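Local coordinates for CREG-like beta-barrel domain-containing protein (Agrobacterium tumefaciens, PDB 3DNH) that is of unknown function but folds as a dimeric CREG-like beta-barrel related to the pyridoxamine 5'-phosphate oxidase family, whose members commonly bind FMN, at residues H37-A42 with L93-K98; A58-I63 with A126-R131. All blocks are in the same frame, centred on the assembly; numbering follows the deposited sequence.

Contact 1: H37-A42 with L93-K98; sequences HTSRTA and LAPFGK
The backbones come closest at Ala42 and Leu93, with CA atoms 4.8 Å apart, and again at Ser39 and Pro95, with CA atoms 5.4 Å apart. Residues 37-42 leave helix 28-38 and enter strand 41-47. Residues 93-98 leave strand 88-93 and turn tightly at Pro95, the centre of an inverse gamma turn. Ala42 CB meets Leu93 CD1 at 3.9 Å, an apolar touch. The other end of Leu93 packs on Ser39, with the two CB atoms 3.8 Å apart. The hydroxyl of Ser39 lies beside its own backbone N (chi1 -55°). From there it bonds back to the carbonyl of Val35 in the preceding helix, while its OG lies 3.5 Å from Ala94 C. A water bridges the two backbones. It accepts from Thr41 N at 3.0 Å and donates to Ala94 O at 2.7 Å, so it spans the gap between the two close approaches. Phe96 turns its ring back over its own segment. Ala94 CB sits over the centre of one face, and Thr41 O meets the ring edge in its plane, 3.4 Å from CE2. A carbonyl oxygen so placed faces the weakly positive C-H rim of the ring. The Phe96 ring also meets Phe96 of the second subunit, with the planes at about 35°, and Thr41 packs on that same residue. The contact thus reaches the dimer interface. It is where the first strand of the antiparallel barrel adjoins strand 88-93, at the closure of the CREG-like beta-barrel.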
loop_
_atom_site.group_PDB
_atom_site.type_symbol
_atom_site.label_atom_id
_atom_site.label_comp_id
_atom_site.label_asym_id
_atom_site.label_seq_id
_atom_site.Cartn_x
_atom_site.Cartn_y
_atom_site.Cartn_z
ATOM N N HIS A 37 -10.810 0.091 10.507
ATOM C CA HIS A 37 -10.689 1.196 11.439
ATOM C C HIS A 37 -9.260 1.594 11.783
ATOM O O HIS A 37 -9.030 2.674 12.360
ATOM C CB HIS A 37 -11.498 0.916 12.704
ATOM C CG HIS A 37 -12.987 1.134 12.528
ATOM N ND1 HIS A 37 -13.613 2.312 12.886
ATOM C CD2 HIS A 37 -13.963 0.331 12.031
ATOM C CE1 HIS A 37 -14.908 2.237 12.593
ATOM N NE2 HIS A 37 -15.145 1.041 12.080
ATOM N N THR A 38 -8.318 0.709 11.495
ATOM C CA THR A 38 -6.967 0.892 11.988
ATOM C C THR A 38 -5.945 0.987 10.860
ATOM O O THR A 38 -4.731 0.937 11.116
ATOM C CB THR A 38 -6.543 -0.209 13.021
ATOM O OG1 THR A 38 -6.602 -1.516 12.406
ATOM C CG2 THR A 38 -7.437 -0.186 14.278
ATOM N N SER A 39 -6.408 1.113 9.630
ATOM C CA SER A 39 -5.457 1.303 8.498
ATOM C C SER A 39 -5.338 2.771 8.086
ATOM O O SER A 39 -6.347 3.394 7.763
ATOM C CB SER A 39 -5.843 0.405 7.292
ATOM O OG SER A 39 -5.926 -0.967 7.729
ATOM N N ARG A 40 -4.112 3.321 8.108
ATOM C CA ARG A 40 -3.850 4.697 7.612
ATOM C C ARG A 40 -3.731 4.775 6.093
ATOM O O ARG A 40 -4.343 5.621 5.457
ATOM C CB ARG A 40 -2.578 5.338 8.223
ATOM C CG ARG A 40 -2.810 6.145 9.532
ATOM C CD ARG A 40 -1.477 6.942 10.000
ATOM N NE ARG A 40 -1.804 8.077 10.868
ATOM C CZ ARG A 40 -1.723 8.056 12.191
ATOM N NH1 ARG A 40 -2.039 9.138 12.896
ATOM N NH2 ARG A 40 -1.273 6.967 12.821
ATOM N N THR A 41 -2.921 3.897 5.513
ATOM C CA THR A 41 -2.631 3.972 4.095
ATOM C C THR A 41 -3.454 2.954 3.321
ATOM O O THR A 41 -3.686 1.841 3.794
ATOM C CB THR A 41 -1.132 3.803 3.811
ATOM O OG1 THR A 41 -0.401 4.756 4.595
ATOM C CG2 THR A 41 -0.823 4.079 2.335
ATOM N N ALA A 42 -3.941 3.398 2.163
ATOM C CA ALA A 42 -4.755 2.617 1.264
ATOM C C ALA A 42 -4.201 2.687 -0.170
ATOM O O ALA A 42 -3.754 3.728 -0.605
ATOM C CB ALA A 42 -6.173 3.168 1.268
ATOM N N LEU A 93 -7.034 -1.703 2.050
ATOM C CA LEU A 93 -6.547 -1.279 3.326
ATOM C C LEU A 93 -5.767 -2.406 3.982
ATOM O O LEU A 93 -6.184 -3.574 3.947
ATOM C CB LEU A 93 -7.723 -0.852 4.179
ATOM C CG LEU A 93 -8.267 0.551 3.924
ATOM C CD1 LEU A 93 -8.865 0.680 2.525
ATOM C CD2 LEU A 93 -9.378 0.826 4.972
ATOM N N ALA A 94 -4.624 -2.069 4.584
ATOM C CA ALA A 94 -3.862 -3.070 5.320
ATOM C C ALA A 94 -3.062 -2.399 6.440
ATOM O O ALA A 94 -2.743 -1.208 6.302
ATOM C CB ALA A 94 -2.951 -3.828 4.380
ATOM N N PRO A 95 -2.749 -3.129 7.546
ATOM C CA PRO A 95 -1.780 -2.594 8.531
ATOM C C PRO A 95 -0.368 -2.612 7.899
ATOM O O PRO A 95 0.480 -3.410 8.312
ATOM C CB PRO A 95 -1.868 -3.592 9.703
ATOM C CG PRO A 95 -2.287 -4.899 9.052
ATOM C CD PRO A 95 -3.255 -4.466 7.960
ATOM N N PHE A 96 -0.154 -1.773 6.875
ATOM C CA PHE A 96 1.096 -1.805 6.100
ATOM C C PHE A 96 2.359 -1.549 6.928
ATOM O O PHE A 96 3.439 -2.082 6.614
ATOM C CB PHE A 96 1.061 -0.770 4.995
ATOM C CG PHE A 96 0.189 -1.131 3.870
ATOM C CD1 PHE A 96 0.503 -2.191 3.053
ATOM C CD2 PHE A 96 -0.967 -0.392 3.611
ATOM C CE1 PHE A 96 -0.339 -2.515 1.983
ATOM C CE2 PHE A 96 -1.794 -0.696 2.546
ATOM C CZ PHE A 96 -1.489 -1.751 1.733
ATOM N N GLY A 97 2.248 -0.732 7.973
ATOM C CA GLY A 97 3.424 -0.512 8.820
ATOM C C GLY A 97 3.961 -1.780 9.468
ATOM O O GLY A 97 5.133 -1.822 9.868
ATOM N N LYS A 98 3.115 -2.814 9.577
ATOM C CA LYS A 98 3.441 -4.005 10.385
ATOM C C LYS A 98 4.251 -5.069 9.640
ATOM O O LYS A 98 4.483 -6.158 10.161
ATOM C CB LYS A 98 2.149 -4.623 11.009
HETATM O O HOH W 1 -1.955 1.384 6.752
#

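Contact 2: A58-I63 with A126-R131; sequences ATNIGI and ARYIAR
Helix 121-131 packs against the barrel strand 54-63 here, and two long side chains of the helix reach the irregular part of that strand. The nearest backbone approach is Gly62 to Tyr128, with CA atoms 5.6 Å apart. Tyr128 has its CG anti to the backbone N (chi1 -166°), which lays the ring along the strand and brings its hydroxyl to Asn60. Asn60 ND2 donates to Tyr128 OH at 3.1 Å, with the hydroxyl close to the amide plane. The two side chains cross at about a right angle, and their amide and ring planes are 50° apart. Asn60 CB also lies against the hydroxyl, 3.3 Å from Tyr128 OH. A water supports this corner: it donates to Asn60 O and also bonds Thr59 OG1 and Tyr128 OH, the last at 2.9 Å. The amide of Asn60 is held further by the second subunit, where Asp100 OD1 takes ND2 and Ala101 N meets OD1. Leu102 of that subunit packs on Tyr128 as well. One helical turn on, Arg131 extends from CG to NE and delivers its guanidinium to the backbone beyond Asn60. NH1 donates to Ile61 O at 2.8 Å with an N-H...O angle of 145°. The oxygen lies in the guanidinium plane, but the donor stands above the carbonyl plane. Ile63 adds an apolar neighbour, with CG1 3.7 Å from Arg131 NH1, and its backbone N lies over one face of the guanidinium, toward the rim. Ile61 O has a second donor in Tyr132 OH. This is helix-on-strand packing at the outside of a CREG-like barrel, and the second subunit packs on its Asn60 end.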
loop_
_atom_site.group_PDB
_atom_site.type_symbol
_atom_site.label_atom_id
_atom_site.label_comp_id
_atom_site.label_asym_id
_atom_site.label_seq_id
_atom_site.Cartn_x
_atom_site.Cartn_y
_atom_site.Cartn_z
ATOM N N ALA A 58 -1.333 5.655 -3.900
ATOM C CA ALA A 58 -1.450 5.475 -2.460
ATOM C C ALA A 58 -2.038 6.739 -1.829
ATOM O O ALA A 58 -1.665 7.857 -2.202
ATOM C CB ALA A 58 -0.092 5.143 -1.818
ATOM N N THR A 59 -2.931 6.560 -0.861
ATOM C CA THR A 59 -3.567 7.716 -0.214
ATOM C C THR A 59 -3.840 7.430 1.267
ATOM O O THR A 59 -3.673 6.293 1.704
ATOM C CB THR A 59 -4.856 8.152 -0.986
ATOM O OG1 THR A 59 -5.189 9.506 -0.658
ATOM C CG2 THR A 59 -6.060 7.187 -0.768
ATOM N N ASN A 60 -4.225 8.467 2.014
ATOM C CA ASN A 60 -4.526 8.338 3.432
ATOM C C ASN A 60 -6.037 8.143 3.601
ATOM O O ASN A 60 -6.838 8.771 2.904
ATOM C CB ASN A 60 -4.134 9.623 4.170
ATOM C CG ASN A 60 -2.671 10.020 3.984
ATOM O OD1 ASN A 60 -1.749 9.191 4.064
ATOM N ND2 ASN A 60 -2.439 11.336 3.848
ATOM N N ILE A 61 -6.425 7.371 4.595
ATOM C CA ILE A 61 -7.839 7.025 4.854
ATOM C C ILE A 61 -8.382 7.693 6.116
ATOM O O ILE A 61 -7.805 7.532 7.244
ATOM C CB ILE A 61 -7.953 5.465 5.002
ATOM C CG1 ILE A 61 -7.791 4.810 3.620
ATOM C CG2 ILE A 61 -9.306 5.030 5.586
ATOM C CD1 ILE A 61 -8.864 5.234 2.578
ATOM N N GLY A 62 -9.471 8.456 5.936
ATOM C CA GLY A 62 -10.288 8.895 7.086
ATOM C C GLY A 62 -11.477 7.935 7.284
ATOM O O GLY A 62 -11.836 7.208 6.374
ATOM N N ILE A 63 -12.055 7.891 8.482
ATOM C CA ILE A 63 -13.243 7.056 8.705
ATOM C C ILE A 63 -14.319 7.908 9.379
ATOM O O ILE A 63 -14.031 8.617 10.349
ATOM C CB ILE A 63 -12.973 5.770 9.564
ATOM C CG1 ILE A 63 -11.859 4.904 9.009
ATOM C CG2 ILE A 63 -14.138 4.835 9.475
ATOM C CD1 ILE A 63 -12.305 3.984 7.812
ATOM N N ALA A 126 -11.521 18.517 9.590
ATOM C CA ALA A 126 -11.082 18.382 10.960
ATOM C C ALA A 126 -10.842 16.879 11.298
ATOM O O ALA A 126 -9.821 16.522 11.907
ATOM C CB ALA A 126 -12.079 19.017 11.895
ATOM N N ARG A 127 -11.745 16.020 10.832
ATOM C CA ARG A 127 -11.585 14.567 11.018
ATOM C C ARG A 127 -10.297 14.016 10.398
ATOM O O ARG A 127 -9.601 13.186 10.996
ATOM C CB ARG A 127 -12.772 13.824 10.438
ATOM C CG ARG A 127 -13.990 13.857 11.266
ATOM C CD ARG A 127 -15.168 13.342 10.440
ATOM N NE ARG A 127 -16.397 13.325 11.227
ATOM C CZ ARG A 127 -17.605 13.018 10.762
ATOM N NH1 ARG A 127 -17.793 12.749 9.462
ATOM N NH2 ARG A 127 -18.635 13.009 11.616
ATOM N N TYR A 128 -9.970 14.494 9.196
ATOM C CA TYR A 128 -8.786 14.062 8.509
ATOM C C TYR A 128 -7.481 14.533 9.171
ATOM O O TYR A 128 -6.541 13.753 9.330
ATOM C CB TYR A 128 -8.853 14.613 7.088
ATOM C CG TYR A 128 -7.878 14.024 6.112
ATOM C CD1 TYR A 128 -8.226 12.909 5.336
ATOM C CD2 TYR A 128 -6.659 14.637 5.878
ATOM C CE1 TYR A 128 -7.339 12.388 4.393
ATOM C CE2 TYR A 128 -5.773 14.150 4.941
ATOM C CZ TYR A 128 -6.124 13.028 4.184
ATOM O OH TYR A 128 -5.244 12.575 3.222
ATOM N N ILE A 129 -7.425 15.829 9.515
ATOM C CA ILE A 129 -6.321 16.450 10.236
ATOM C C ILE A 129 -5.982 15.720 11.541
ATOM O O ILE A 129 -4.818 15.601 11.909
ATOM C CB ILE A 129 -6.655 17.949 10.593
ATOM C CG1 ILE A 129 -6.518 18.889 9.366
ATOM C CG2 ILE A 129 -5.784 18.483 11.709
ATOM C CD1 ILE A 129 -5.352 18.645 8.569
ATOM N N ALA A 130 -7.024 15.256 12.217
ATOM C CA ALA A 130 -6.911 14.483 13.465
ATOM C C ALA A 130 -6.000 13.261 13.273
ATOM O O ALA A 130 -5.259 12.916 14.170
ATOM C CB ALA A 130 -8.314 14.062 13.955
ATOM N N ARG A 131 -6.009 12.652 12.084
ATOM C CA ARG A 131 -5.172 11.491 11.809
ATOM C C ARG A 131 -3.872 11.834 11.115
ATOM O O ARG A 131 -2.881 11.104 11.260
ATOM C CB ARG A 131 -5.942 10.455 10.959
ATOM C CG ARG A 131 -6.892 9.613 11.710
ATOM C CD ARG A 131 -7.558 8.622 10.723
ATOM N NE ARG A 131 -8.181 7.527 11.433
ATOM C CZ ARG A 131 -8.578 6.379 10.883
ATOM N NH1 ARG A 131 -8.395 6.141 9.590
ATOM N NH2 ARG A 131 -9.129 5.442 11.651
HETATM O O HOH W 2 -6.582 10.811 1.406
#

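Both contacts are buried and both reach the second subunit. They lie on neighbouring barrel strands: contact 1 uses the start of 41-47, contact 2 the end of 54-63. Arg40 O lies 2.9 Å from Ile61 N, a probable backbone hydrogen bond between those strands. Arg40 NH1 in turn lies 2.7 Å from Arg131 O, a probable bond that ties the strand entry of contact 1 to the helix of contact 2. The chemistry differs with place. Contact 1 joins a strand start to a strand end and its following turn by mostly apolar packing, a backbone-bridging water and an aromatic edge. Contact 2 sets a helix on a strand through direct side-chain hydrogen bonds.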